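Local coordinates for protein glutamate receptor IIB (Drosophila melanogaster, PDB 4WXJ) that binds glutamate through the ligand-binding domain described here and probably gates an ion channel in the postsynaptic membrane as part of the whole receptor, at residues 118-123 against 129-134; 183-188 against 197-202; 80-85 against 95-100; 15-18 against 23-26; 37-42 against 60-65. All blocks are in the same frame, centred on the assembly; numbering follows the deposited sequence.

Contact 1: 118-123 against 129-134; sequences ISILSY and GSLHDL
Ile-120 carries this contact, and it meets Leu-131 and Leu-134 on the first turn of a helix. The contact is apolar. Its main contributor is one methyl group, Ile-120 CD1, which lies 3.8 Å from Leu-131 CA and 4.2 Å from Leu-131 CB. The same methyl is 3.9 Å from Leu-134 CD2, so it rests between the backbone of Leu-131 and the tip of Leu-134. Ile-120 and Leu-134 reach toward each other tip to tip. The gamma branch of the isoleucine adds a second touch, with CG2 4.1 Å from Leu-134 CD2. CG1 of Ile-120 lies opposite the carbonyl carbon (chi1 -54°), and this carries CD1 out to the helix.

The polar bonds lie within the helix start. Ser-130 is the N-cap of helix 131-135. Its OG accepts from Asp-133 N at 3.1 Å, with an N-H...O angle of 161°. Ser-130 O also accepts from Leu-134 N at 3.0 Å, the first backbone bond of the turn.

Strand 108-123 is paired on both flanks, with strands 195-200 and 214-230. Ile-120 also packs on Ile-217 of strand 214-230 and on Leu-198 of strand 195-200. The contact thus joins the central sheet of one lobe of the ligand-binding domain to a short helix on its surface.

No polar group links the two segments. The helix start is fixed by its own cap, and its contact with the strand here rests on the fit of aliphatic carbons.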
# COMPACT_ATOMS: atom_id res chain seq x y z
N ILE A 118 -8.33 -1.63 6.91
CA ILE A 118 -7.89 -2.99 6.64
C ILE A 118 -9.10 -3.91 6.63
O ILE A 118 -10.06 -3.69 7.37
CB ILE A 118 -6.87 -3.47 7.71
CG1 ILE A 118 -5.61 -2.60 7.68
CG2 ILE A 118 -6.50 -4.94 7.49
CD1 ILE A 118 -4.70 -2.80 8.87
N SER A 119 -9.06 -4.94 5.80
CA SER A 119 -10.12 -5.93 5.78
C SER A 119 -9.60 -7.27 5.26
O SER A 119 -8.40 -7.44 5.06
CB SER A 119 -11.30 -5.45 4.94
OG SER A 119 -12.47 -6.19 5.23
N ILE A 120 -10.52 -8.20 5.05
CA ILE A 120 -10.17 -9.58 4.71
C ILE A 120 -10.61 -9.94 3.29
O ILE A 120 -11.80 -9.90 2.99
CB ILE A 120 -10.80 -10.57 5.70
CG1 ILE A 120 -10.43 -10.21 7.15
CG2 ILE A 120 -10.36 -12.00 5.39
CD1 ILE A 120 -11.31 -10.88 8.18
N LEU A 121 -9.65 -10.29 2.44
CA LEU A 121 -9.96 -10.80 1.11
C LEU A 121 -10.06 -12.31 1.17
O LEU A 121 -9.14 -12.98 1.64
CB LEU A 121 -8.89 -10.37 0.09
CG LEU A 121 -9.09 -10.90 -1.33
CD1 LEU A 121 -10.36 -10.33 -1.95
CD2 LEU A 121 -7.88 -10.59 -2.20
N SER A 122 -11.18 -12.84 0.69
CA SER A 122 -11.45 -14.27 0.78
C SER A 122 -12.05 -14.83 -0.51
O SER A 122 -12.60 -14.10 -1.33
CB SER A 122 -12.39 -14.56 1.94
OG SER A 122 -12.70 -15.94 2.01
N TYR A 123 -11.92 -16.14 -0.67
CA TYR A 123 -12.59 -16.86 -1.74
C TYR A 123 -14.06 -17.00 -1.35
O TYR A 123 -14.37 -17.23 -0.19
CB TYR A 123 -11.95 -18.24 -1.95
CG TYR A 123 -12.23 -18.86 -3.30
CD1 TYR A 123 -11.39 -18.63 -4.38
CD2 TYR A 123 -13.33 -19.68 -3.49
CE1 TYR A 123 -11.64 -19.20 -5.61
CE2 TYR A 123 -13.59 -20.26 -4.72
CZ TYR A 123 -12.74 -20.01 -5.78
OH TYR A 123 -12.99 -20.58 -7.01
N GLY A 129 -17.23 -14.92 8.89
CA GLY A 129 -17.89 -13.64 8.69
C GLY A 129 -17.28 -12.47 9.44
O GLY A 129 -17.83 -11.36 9.43
N SER A 130 -16.15 -12.69 10.10
CA SER A 130 -15.47 -11.63 10.83
C SER A 130 -14.03 -11.99 11.14
O SER A 130 -13.62 -13.14 11.01
CB SER A 130 -16.21 -11.32 12.14
OG SER A 130 -15.92 -12.29 13.12
N LEU A 131 -13.26 -10.99 11.56
CA LEU A 131 -11.87 -11.20 11.96
C LEU A 131 -11.79 -12.11 13.18
O LEU A 131 -10.94 -12.99 13.25
CB LEU A 131 -11.18 -9.87 12.25
CG LEU A 131 -9.72 -9.95 12.71
CD1 LEU A 131 -8.84 -10.56 11.62
CD2 LEU A 131 -9.22 -8.57 13.10
N HIS A 132 -12.69 -11.89 14.15
CA HIS A 132 -12.73 -12.73 15.35
C HIS A 132 -12.95 -14.19 14.98
O HIS A 132 -12.33 -15.08 15.54
CB HIS A 132 -13.83 -12.26 16.31
CG HIS A 132 -13.95 -13.11 17.54
ND1 HIS A 132 -15.16 -13.36 18.16
CD2 HIS A 132 -13.01 -13.76 18.27
CE1 HIS A 132 -14.96 -14.13 19.21
NE2 HIS A 132 -13.66 -14.38 19.30
N ASP A 133 -13.85 -14.42 14.02
CA ASP A 133 -14.13 -15.77 13.56
C ASP A 133 -12.92 -16.36 12.85
O ASP A 133 -12.60 -17.53 13.02
CB ASP A 133 -15.35 -15.78 12.64
CG ASP A 133 -16.62 -15.32 13.34
OD1 ASP A 133 -16.68 -15.38 14.58
OD2 ASP A 133 -17.57 -14.90 12.64
N LEU A 134 -12.25 -15.54 12.05
CA LEU A 134 -11.08 -15.98 11.29
C LEU A 134 -9.95 -16.44 12.21
O LEU A 134 -9.32 -17.47 11.98
CB LEU A 134 -10.59 -14.86 10.37
CG LEU A 134 -9.37 -15.17 9.49
CD1 LEU A 134 -9.65 -16.34 8.56
CD2 LEU A 134 -8.96 -13.94 8.70

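Contact 2: 183-188 against 197-202. With GLU (glutamic acid), chain C.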
# COMPACT_ATOMS: atom_id res chain seq x y z
N GLU A 183 0.68 -11.35 -5.21
CA GLU A 183 0.87 -12.72 -4.73
C GLU A 183 -0.21 -13.09 -3.72
O GLU A 183 -0.66 -14.23 -3.68
CB GLU A 183 2.26 -12.88 -4.09
CG GLU A 183 2.58 -14.31 -3.68
CD GLU A 183 3.84 -14.41 -2.83
OE1 GLU A 183 4.68 -13.49 -2.88
OE2 GLU A 183 3.98 -15.42 -2.10
N GLY A 184 -0.61 -12.13 -2.90
CA GLY A 184 -1.66 -12.35 -1.92
C GLY A 184 -2.97 -12.73 -2.59
O GLY A 184 -3.59 -13.74 -2.23
N VAL A 185 -3.39 -11.93 -3.56
CA VAL A 185 -4.61 -12.19 -4.31
C VAL A 185 -4.51 -13.50 -5.09
O VAL A 185 -5.47 -14.28 -5.13
CB VAL A 185 -4.92 -11.03 -5.28
CG1 VAL A 185 -6.13 -11.36 -6.16
CG2 VAL A 185 -5.17 -9.75 -4.51
N ASP A 186 -3.37 -13.73 -5.72
CA ASP A 186 -3.14 -14.98 -6.46
C ASP A 186 -3.27 -16.18 -5.53
O ASP A 186 -3.79 -17.23 -5.93
CB ASP A 186 -1.76 -14.98 -7.12
CG ASP A 186 -1.62 -13.94 -8.21
OD1 ASP A 186 -2.64 -13.35 -8.62
OD2 ASP A 186 -0.48 -13.73 -8.68
N ARG A 187 -2.80 -16.04 -4.30
CA ARG A 187 -2.83 -17.15 -3.35
C ARG A 187 -4.25 -17.46 -2.87
O ARG A 187 -4.58 -18.62 -2.65
CB ARG A 187 -1.93 -16.84 -2.15
CG ARG A 187 -1.76 -18.01 -1.21
CD ARG A 187 -0.67 -17.76 -0.18
NE ARG A 187 -0.60 -18.83 0.81
CZ ARG A 187 0.25 -18.86 1.83
NH1 ARG A 187 1.13 -17.88 1.99
NH2 ARG A 187 0.23 -19.87 2.68
N VAL A 188 -5.08 -16.43 -2.71
CA VAL A 188 -6.47 -16.64 -2.32
C VAL A 188 -7.22 -17.37 -3.43
O VAL A 188 -8.01 -18.27 -3.17
CB VAL A 188 -7.18 -15.31 -2.00
CG1 VAL A 188 -8.67 -15.54 -1.74
CG2 VAL A 188 -6.54 -14.64 -0.80
N PHE A 197 -6.65 -13.34 2.75
CA PHE A 197 -5.60 -12.34 2.68
C PHE A 197 -6.02 -11.06 3.38
O PHE A 197 -7.02 -10.43 3.02
CB PHE A 197 -5.24 -12.06 1.21
CG PHE A 197 -4.01 -11.22 1.03
CD1 PHE A 197 -2.81 -11.57 1.63
CD2 PHE A 197 -4.04 -10.08 0.23
CE1 PHE A 197 -1.68 -10.80 1.45
CE2 PHE A 197 -2.91 -9.31 0.05
CZ PHE A 197 -1.73 -9.67 0.66
N LEU A 198 -5.27 -10.68 4.41
CA LEU A 198 -5.51 -9.45 5.14
C LEU A 198 -4.80 -8.30 4.43
O LEU A 198 -3.57 -8.33 4.26
CB LEU A 198 -5.04 -9.58 6.58
CG LEU A 198 -5.94 -10.45 7.46
CD1 LEU A 198 -5.10 -11.29 8.41
CD2 LEU A 198 -6.93 -9.60 8.23
N MET A 199 -5.56 -7.30 4.01
CA MET A 199 -5.03 -6.24 3.17
C MET A 199 -5.80 -4.94 3.36
O MET A 199 -6.83 -4.91 4.03
CB MET A 199 -5.08 -6.66 1.70
CG MET A 199 -6.49 -6.87 1.16
SD MET A 199 -6.53 -7.69 -0.44
CE MET A 199 -5.57 -6.56 -1.44
N GLU A 200 -5.30 -3.88 2.75
CA GLU A 200 -5.91 -2.57 2.86
C GLU A 200 -7.13 -2.47 1.95
O GLU A 200 -7.15 -3.03 0.85
CB GLU A 200 -4.87 -1.49 2.52
CG GLU A 200 -3.77 -1.41 3.58
CD GLU A 200 -2.60 -0.55 3.16
OE1 GLU A 200 -2.43 -0.30 1.95
OE2 GLU A 200 -1.83 -0.13 4.05
N THR A 201 -8.15 -1.76 2.43
CA THR A 201 -9.45 -1.72 1.77
C THR A 201 -9.39 -1.15 0.36
O THR A 201 -10.16 -1.56 -0.51
CB THR A 201 -10.45 -0.90 2.60
OG1 THR A 201 -9.89 0.38 2.91
CG2 THR A 201 -10.79 -1.63 3.89
N THR A 202 -8.47 -0.22 0.14
CA THR A 202 -8.25 0.34 -1.18
C THR A 202 -7.88 -0.74 -2.18
O THR A 202 -8.55 -0.93 -3.20
CB THR A 202 -7.14 1.40 -1.16
OG1 THR A 202 -6.00 0.88 -0.46
CG2 THR A 202 -7.62 2.66 -0.47
N GLU C . 0.40 0.13 1.98
CA GLU C . 1.14 -0.90 2.76
C GLU C . 2.52 -0.38 3.16
O GLU C . 2.82 0.80 2.97
CB GLU C . 1.27 -2.18 1.95
CG GLU C . -0.02 -2.97 1.81
CD GLU C . -0.34 -3.83 3.02
OE1 GLU C . -1.47 -4.37 3.07
OE2 GLU C . 0.52 -3.98 3.92
OXT GLU C . 3.36 -1.11 3.68
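The amino nitrogen of the bound glutamate is gripped by several groups, and Glu-200 is the acidic side chain among them. Glu-200 OE1 accepts from the ligand N at 2.9 Å, while OE2 makes a weak bond to it at 3.1 Å. Beyond CG the chain of Glu-200 is extended, which brings its carboxylate to the ligand. Tyr-226 and Thr-98 also bond this carboxylate and probably hold its rotation.

Three residues earlier on the same strand, Phe-197 packs on helix 181-191. Gly-184 CA sits over one face of the ring, 3.6 Å from the centroid and 6° off the normal, a CH-pi contact. A side chain on Gly-184 would run into the ring, so glycine lets the helix come this close. Val-188 crosses Phe-197 at about a right angle, with CG2 3.5 Å from Phe-197 CB. With an alanine in place of Phe-197, a gap would probably open over Gly-184 CA, weakening the helix's hold on the strand.

Helix segment 183-188 and strand 197-200 run roughly antiparallel, at 143°, their axes approaching to 9.0 Å. Leu-121 of the neighbouring strand 108-123 packs on both Val-185 and Met-199, and Leu-214 of strand 214-230 extends this layer beneath the helix.

Contact 3: 80-85 against 95-100; sequences GIIRQL and CDLTIT. With GLU (glutamic acid), chain C.
The glutamate pocket is lined on one side by the loop 95-100, and helix 80-86 packs against the back of that loop. Two apolar touches join them. Ile-81 CD1 lies 3.6 Å from Cys-95 SG, and Ile-82 CD1 lies 4.4 Å from Leu-97 CD1. The sulfur of Cys-95 stands between its backbone N and carbonyl carbon (chi1 61°), which directs it to the isoleucine.

The other side of the loop holds the ligand. Asp-96 O accepts from the ligand N at 2.6 Å, and Thr-98 OG1 accepts from the same nitrogen at 2.7 Å. Thr-98 N donates to the ligand O at 2.9 Å, with a nearly straight N-H...O angle of 167°. Asp-96 is the centre of an inverse gamma turn, so the loop bends just where its carbonyl meets the ligand. The Asp-96 carboxylate bonds Tyr-68 and Asn-203 instead. Arg-103, on the next helix, bonds both the ligand and Thr-98 O.

Strand 214-230 also bonds the loop, by backbone bonds of Leu-97 with Gly-227 and of Ile-99 with His-225.

The loop therefore has two chemistries. Apolar side chains anchor it to the helix, while backbone atoms and one hydroxyl recognise the amino and carboxylate groups that any alpha-amino acid carries. This part of the pocket alone would probably not select for the glutamate side chain.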
# COMPACT_ATOMS: atom_id res chain seq x y z
N GLY A 80 13.45 -0.84 -0.02
CA GLY A 80 12.35 -0.25 -0.77
C GLY A 80 12.43 1.25 -0.93
O GLY A 80 13.51 1.84 -0.93
N ILE A 81 11.25 1.87 -1.06
CA ILE A 81 11.15 3.31 -1.27
C ILE A 81 11.74 4.09 -0.11
O ILE A 81 12.40 5.12 -0.31
CB ILE A 81 9.68 3.74 -1.47
CG1 ILE A 81 9.09 3.03 -2.70
CG2 ILE A 81 9.58 5.25 -1.63
CD1 ILE A 81 7.60 3.24 -2.89
N ILE A 82 11.50 3.62 1.11
CA ILE A 82 11.99 4.30 2.30
C ILE A 82 13.51 4.40 2.29
O ILE A 82 14.08 5.43 2.67
CB ILE A 82 11.53 3.58 3.59
CG1 ILE A 82 10.00 3.48 3.64
CG2 ILE A 82 12.06 4.29 4.83
CD1 ILE A 82 9.29 4.83 3.68
N ARG A 83 14.18 3.34 1.84
CA ARG A 83 15.64 3.32 1.80
C ARG A 83 16.19 4.39 0.85
O ARG A 83 17.15 5.08 1.18
CB ARG A 83 16.15 1.94 1.37
CG ARG A 83 17.67 1.82 1.27
CD ARG A 83 18.35 2.15 2.59
NE ARG A 83 19.81 2.03 2.51
CZ ARG A 83 20.48 0.89 2.64
NH1 ARG A 83 19.85 -0.25 2.86
NH2 ARG A 83 21.81 0.90 2.55
N GLN A 84 15.57 4.51 -0.33
CA GLN A 84 16.02 5.49 -1.32
C GLN A 84 15.91 6.92 -0.80
O GLN A 84 16.69 7.79 -1.19
CB GLN A 84 15.21 5.34 -2.61
CG GLN A 84 15.35 4.00 -3.28
CD GLN A 84 16.79 3.66 -3.60
OE1 GLN A 84 17.49 4.43 -4.25
NE2 GLN A 84 17.25 2.51 -3.13
N LEU A 85 14.94 7.16 0.07
CA LEU A 85 14.75 8.48 0.66
C LEU A 85 15.78 8.74 1.75
O LEU A 85 16.31 9.85 1.86
CB LEU A 85 13.33 8.61 1.22
CG LEU A 85 12.24 8.80 0.17
CD1 LEU A 85 10.89 8.40 0.71
CD2 LEU A 85 12.22 10.25 -0.30
N CYS A 95 3.32 5.78 -3.55
CA CYS A 95 2.53 4.65 -4.02
C CYS A 95 1.42 4.49 -2.99
O CYS A 95 1.06 5.47 -2.34
CB CYS A 95 3.34 3.36 -4.16
SG CYS A 95 4.08 2.77 -2.61
N ASP A 96 0.89 3.29 -2.81
CA ASP A 96 0.07 3.01 -1.63
C ASP A 96 1.00 2.89 -0.43
O ASP A 96 1.17 1.82 0.14
CB ASP A 96 -0.75 1.73 -1.80
CG ASP A 96 0.06 0.56 -2.30
OD1 ASP A 96 1.01 0.77 -3.09
OD2 ASP A 96 -0.24 -0.59 -1.89
N LEU A 97 1.61 4.02 -0.07
CA LEU A 97 2.62 4.06 0.98
C LEU A 97 1.98 4.48 2.29
O LEU A 97 1.68 5.65 2.50
CB LEU A 97 3.75 5.01 0.59
CG LEU A 97 5.03 4.97 1.43
CD1 LEU A 97 5.71 3.61 1.36
CD2 LEU A 97 5.98 6.07 0.98
N THR A 98 1.76 3.50 3.16
CA THR A 98 1.06 3.74 4.42
C THR A 98 1.98 4.36 5.46
O THR A 98 3.13 3.95 5.62
CB THR A 98 0.49 2.43 4.97
OG1 THR A 98 -0.34 1.81 3.98
CG2 THR A 98 -0.33 2.69 6.23
N ILE A 99 1.45 5.35 6.18
CA ILE A 99 2.20 6.00 7.24
C ILE A 99 2.26 5.11 8.47
O ILE A 99 1.23 4.76 9.05
CB ILE A 99 1.58 7.36 7.61
CG1 ILE A 99 1.56 8.28 6.38
CG2 ILE A 99 2.36 8.02 8.75
CD1 ILE A 99 0.82 9.58 6.57
N THR A 100 3.48 4.75 8.87
CA THR A 100 3.70 3.94 10.07
C THR A 100 4.69 4.65 10.99
O THR A 100 5.46 5.51 10.55
CB THR A 100 4.24 2.54 9.74
OG1 THR A 100 5.58 2.64 9.24
CG2 THR A 100 3.36 1.85 8.70
N GLU C . 0.40 0.13 1.98
CA GLU C . 1.14 -0.90 2.76
C GLU C . 2.52 -0.38 3.16
O GLU C . 2.82 0.80 2.97
CB GLU C . 1.27 -2.18 1.95
CG GLU C . -0.02 -2.97 1.81
CD GLU C . -0.34 -3.83 3.02
OE1 GLU C . -1.47 -4.37 3.07
OE2 GLU C . 0.52 -3.98 3.92
OXT GLU C . 3.36 -1.11 3.68

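Contact 4: 15-18 against 23-26; sequences TRVG and SWRE
Val-17 and Ser-23 bring the two backbones closest, with their CA atoms 5.1 Å apart. Segment 15-18 continues from strand 10-15 as an extended loop. After four residues the chain returns as the short strand 23-24. The two backbones share no hydrogen bond here; side chains make the contact.

Val-17 splits its branches between two neighbours. CG2 lies 3.6 Å from Trp-24 NE1 and 4.0 Å from Trp-24 CD1, thus meeting the five-membered ring of the indole. CG1 is 4.4 Å from Ser-23 CA. CG1 of Val-17 is anti to the backbone N (chi1 175°), which leaves CG2 anti to the carbonyl carbon and turned to the indole. The two side chains cross at about a right angle. Trp-24 is largely on the surface, so the valine backs only a small part of it.

Other elements hold both segments. Strand 23-24 pairs antiparallel with strand 39-40, and Phe-39 meets the Trp-24 ring edge-to-face. On the other segment, Asn-66 accepts from both Val-17 N and Arg-16 NE. The contact thus lies between the end of strand 10-15, in the parallel sheet, and the small two-stranded sheet beside it.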
# COMPACT_ATOMS: atom_id res chain seq x y z
N THR A 15 9.30 4.96 -6.57
CA THR A 15 8.03 4.26 -6.48
C THR A 15 8.25 2.76 -6.64
O THR A 15 9.39 2.30 -6.65
CB THR A 15 7.04 4.76 -7.56
OG1 THR A 15 5.77 4.10 -7.40
CG2 THR A 15 7.58 4.50 -8.96
N ARG A 16 7.16 2.02 -6.74
CA ARG A 16 7.22 0.58 -6.96
C ARG A 16 6.13 0.17 -7.94
O ARG A 16 5.10 0.84 -8.04
CB ARG A 16 7.07 -0.19 -5.64
CG ARG A 16 5.70 -0.06 -4.99
CD ARG A 16 5.63 -0.82 -3.68
NE ARG A 16 5.91 -2.24 -3.84
CZ ARG A 16 5.02 -3.15 -4.23
NH1 ARG A 16 3.77 -2.80 -4.51
NH2 ARG A 16 5.38 -4.42 -4.35
N VAL A 17 6.36 -0.92 -8.66
CA VAL A 17 5.40 -1.40 -9.63
C VAL A 17 4.27 -2.15 -8.93
O VAL A 17 4.50 -3.14 -8.25
CB VAL A 17 6.07 -2.32 -10.68
CG1 VAL A 17 5.03 -2.91 -11.62
CG2 VAL A 17 7.11 -1.54 -11.46
N GLY A 18 3.05 -1.65 -9.11
CA GLY A 18 1.89 -2.25 -8.50
C GLY A 18 0.64 -1.47 -8.84
O GLY A 18 0.52 -0.30 -8.50
N SER A 23 2.48 1.44 -12.90
CA SER A 23 2.78 0.27 -13.71
C SER A 23 3.28 0.65 -15.09
O SER A 23 3.15 1.80 -15.52
CB SER A 23 1.55 -0.63 -13.83
OG SER A 23 0.49 0.06 -14.47
N TRP A 24 3.85 -0.32 -15.79
CA TRP A 24 4.38 -0.10 -17.12
C TRP A 24 3.27 -0.04 -18.15
O TRP A 24 2.45 -0.96 -18.25
CB TRP A 24 5.38 -1.20 -17.49
CG TRP A 24 6.61 -1.19 -16.64
CD1 TRP A 24 6.77 -1.80 -15.43
CD2 TRP A 24 7.85 -0.53 -16.93
NE1 TRP A 24 8.04 -1.57 -14.95
CE2 TRP A 24 8.72 -0.79 -15.85
CE3 TRP A 24 8.30 0.25 -17.99
CZ2 TRP A 24 10.02 -0.30 -15.81
CZ3 TRP A 24 9.59 0.74 -17.95
CH2 TRP A 24 10.44 0.46 -16.86
N ARG A 25 3.22 1.05 -18.91
CA ARG A 25 2.24 1.19 -19.97
C ARG A 25 2.47 0.16 -21.07
O ARG A 25 3.61 -0.13 -21.43
CB ARG A 25 2.29 2.60 -20.57
CG ARG A 25 1.61 3.66 -19.73
CD ARG A 25 1.72 5.02 -20.38
NE ARG A 25 1.00 5.08 -21.65
CZ ARG A 25 1.10 6.08 -22.53
NH1 ARG A 25 1.91 7.11 -22.28
NH2 ARG A 25 0.41 6.05 -23.65
N GLU A 26 1.38 -0.40 -21.58
CA GLU A 26 1.43 -1.25 -22.75
C GLU A 26 1.88 -0.42 -23.95
O GLU A 26 1.31 0.63 -24.24
CB GLU A 26 0.06 -1.88 -23.00
CG GLU A 26 -0.20 -2.41 -24.41
CD GLU A 26 -1.68 -2.62 -24.68
OE1 GLU A 26 -2.17 -2.16 -25.74
OE2 GLU A 26 -2.36 -3.24 -23.83

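Contact 5: 37-42 against 60-65; sequences ERFEGY and FEPVRD
Phe-39 packs on Phe-60 and Pro-62 in an apolar contact between two sheets of one lobe of the glutamate-binding domain, whose fold is of the periplasmic-binding-protein type. Strand 39-40 belongs to a small antiparallel sheet with strand 23-24. Strand 57-62 is an outer strand of the three-stranded parallel sheet. Helix 42-54 connects the two elements along the chain, with Gly-41 at its N-cap.

The phenylalanine side chains slide past each other in opposite directions, so Phe-39 meets the stem of Phe-60. Phe-60 CB lies 3.9 Å from both Phe-39 CD2 and Phe-39 CE2. CG of Phe-39 is opposite its own carbonyl carbon (chi1 -47°), which sends the ring across to the other strand. Phe-22 joins the cluster, as its ring meets those of both Phe-39 and Phe-60 and it also touches Pro-62.

Arg-38 covers one face of Phe-39 with its aliphatic part. Arg-38 CB stands 3.9 Å above the plane of that ring, over its centre. The chain then bends toward the ring's outer end, and Phe-39 CZ lies over one face of the guanidinium, offset toward the rim. Its NE bonds Gly-35 O. Its NH2 is 4.3 Å from Phe-60 O, too far for a hydrogen bond. Arg-38 thus covers Phe-39 from its own segment and comes near segment 60-65 through NH2 alone.

At the far end of the ring, Phe-39 CZ reaches Pro-62 CD at 4.2 Å.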
# COMPACT_ATOMS: atom_id res chain seq x y z
N GLU A 37 6.84 8.90 -19.44
CA GLU A 37 5.77 8.47 -20.34
C GLU A 37 5.65 6.94 -20.39
O GLU A 37 4.69 6.41 -20.94
CB GLU A 37 6.00 9.05 -21.74
CG GLU A 37 4.90 8.73 -22.75
CD GLU A 37 4.98 9.56 -24.02
OE1 GLU A 37 5.86 10.44 -24.11
OE2 GLU A 37 4.17 9.32 -24.94
N ARG A 38 6.63 6.24 -19.83
CA ARG A 38 6.59 4.78 -19.78
C ARG A 38 5.54 4.24 -18.81
O ARG A 38 5.16 3.07 -18.88
CB ARG A 38 7.96 4.22 -19.37
CG ARG A 38 9.04 4.37 -20.41
CD ARG A 38 10.40 4.02 -19.82
NE ARG A 38 10.80 4.98 -18.80
CZ ARG A 38 11.86 4.83 -18.00
NH1 ARG A 38 12.62 3.75 -18.10
NH2 ARG A 38 12.14 5.76 -17.11
N PHE A 39 5.07 5.10 -17.91
CA PHE A 39 4.28 4.66 -16.76
C PHE A 39 2.88 5.26 -16.70
O PHE A 39 2.60 6.28 -17.32
CB PHE A 39 5.03 5.00 -15.48
CG PHE A 39 6.48 4.62 -15.50
CD1 PHE A 39 6.86 3.29 -15.51
CD2 PHE A 39 7.47 5.60 -15.49
CE1 PHE A 39 8.19 2.94 -15.53
CE2 PHE A 39 8.80 5.25 -15.51
CZ PHE A 39 9.16 3.92 -15.52
N GLU A 40 2.02 4.61 -15.93
CA GLU A 40 0.65 5.07 -15.71
C GLU A 40 0.16 4.61 -14.35
O GLU A 40 0.75 3.72 -13.73
CB GLU A 40 -0.27 4.56 -16.82
CG GLU A 40 -0.46 3.05 -16.82
CD GLU A 40 -1.35 2.57 -17.95
OE1 GLU A 40 -1.87 3.43 -18.70
OE2 GLU A 40 -1.52 1.35 -18.10
N GLY A 41 -0.93 5.21 -13.89
CA GLY A 41 -1.54 4.83 -12.63
C GLY A 41 -1.92 6.02 -11.77
O GLY A 41 -1.60 7.17 -12.11
N TYR A 42 -2.61 5.74 -10.67
CA TYR A 42 -3.05 6.76 -9.73
C TYR A 42 -1.90 7.67 -9.30
O TYR A 42 -2.04 8.89 -9.29
CB TYR A 42 -3.68 6.10 -8.50
CG TYR A 42 -4.10 7.07 -7.42
CD1 TYR A 42 -3.18 7.56 -6.50
CD2 TYR A 42 -5.42 7.49 -7.32
CE1 TYR A 42 -3.56 8.45 -5.52
CE2 TYR A 42 -5.81 8.37 -6.33
CZ TYR A 42 -4.88 8.85 -5.44
OH TYR A 42 -5.26 9.74 -4.46
N PHE A 60 10.49 9.64 -12.61
CA PHE A 60 10.11 8.40 -11.94
C PHE A 60 11.25 7.39 -11.98
O PHE A 60 11.78 7.08 -13.05
CB PHE A 60 8.86 7.79 -12.58
CG PHE A 60 7.58 8.45 -12.15
CD1 PHE A 60 7.05 8.22 -10.90
CD2 PHE A 60 6.91 9.30 -13.01
CE1 PHE A 60 5.87 8.82 -10.50
CE2 PHE A 60 5.73 9.90 -12.63
CZ PHE A 60 5.21 9.66 -11.37
N GLU A 61 11.62 6.89 -10.81
CA GLU A 61 12.61 5.82 -10.69
C GLU A 61 12.07 4.70 -9.80
O GLU A 61 12.25 4.74 -8.58
CB GLU A 61 13.93 6.35 -10.13
CG GLU A 61 14.65 7.32 -11.05
CD GLU A 61 16.09 7.56 -10.64
OE1 GLU A 61 16.50 7.05 -9.58
OE2 GLU A 61 16.81 8.26 -11.39
N PRO A 62 11.39 3.71 -10.40
CA PRO A 62 10.92 2.58 -9.59
C PRO A 62 12.07 1.84 -8.92
O PRO A 62 13.05 1.51 -9.58
CB PRO A 62 10.20 1.69 -10.61
CG PRO A 62 10.68 2.14 -11.94
CD PRO A 62 10.97 3.59 -11.80
N VAL A 63 11.95 1.61 -7.61
CA VAL A 63 13.04 1.01 -6.83
C VAL A 63 13.37 -0.40 -7.30
O VAL A 63 12.50 -1.15 -7.74
CB VAL A 63 12.69 0.98 -5.33
CG1 VAL A 63 12.48 2.39 -4.81
CG2 VAL A 63 11.46 0.12 -5.07
N ARG A 64 14.65 -0.75 -7.20
CA ARG A 64 15.17 -2.01 -7.74
C ARG A 64 14.50 -3.24 -7.11
O ARG A 64 14.08 -4.14 -7.83
CB ARG A 64 16.68 -2.08 -7.53
CG ARG A 64 17.37 -3.22 -8.26
CD ARG A 64 18.88 -3.07 -8.22
NE ARG A 64 19.56 -4.10 -9.00
CZ ARG A 64 20.87 -4.11 -9.25
NH1 ARG A 64 21.64 -3.13 -8.80
NH2 ARG A 64 21.40 -5.09 -9.96
N ASP A 65 14.41 -3.27 -5.79
CA ASP A 65 13.83 -4.41 -5.09
C ASP A 65 12.30 -4.41 -5.13
O ASP A 65 11.66 -5.38 -4.72
CB ASP A 65 14.31 -4.45 -3.63
CG ASP A 65 14.03 -3.16 -2.87
OD1 ASP A 65 13.23 -2.33 -3.36
OD2 ASP A 65 14.62 -2.97 -1.79

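Contacts 2 and 3 are buried, and both hold the bound glutamate, where Glu-200 bonds Thr-98. Contacts 1, 4 and 5 are only partly buried. All five join their segments mainly by apolar packing; contacts 2 and 3 add polar bonds to the ligand. Contacts 1 and 2 share a sheet, since strands 108-123 and 195-200 are neighbours in it, and each seats a helix on that sheet. Contacts 4 and 5 share the small sheet of strands 23-24 and 39-40, with centres about 5 Å apart. Contact 3 touches both of these through Thr-15 and Val-63. Polar recognition is thus concentrated at the ligand, while apolar packing joins the segments in buried and outer contacts alike.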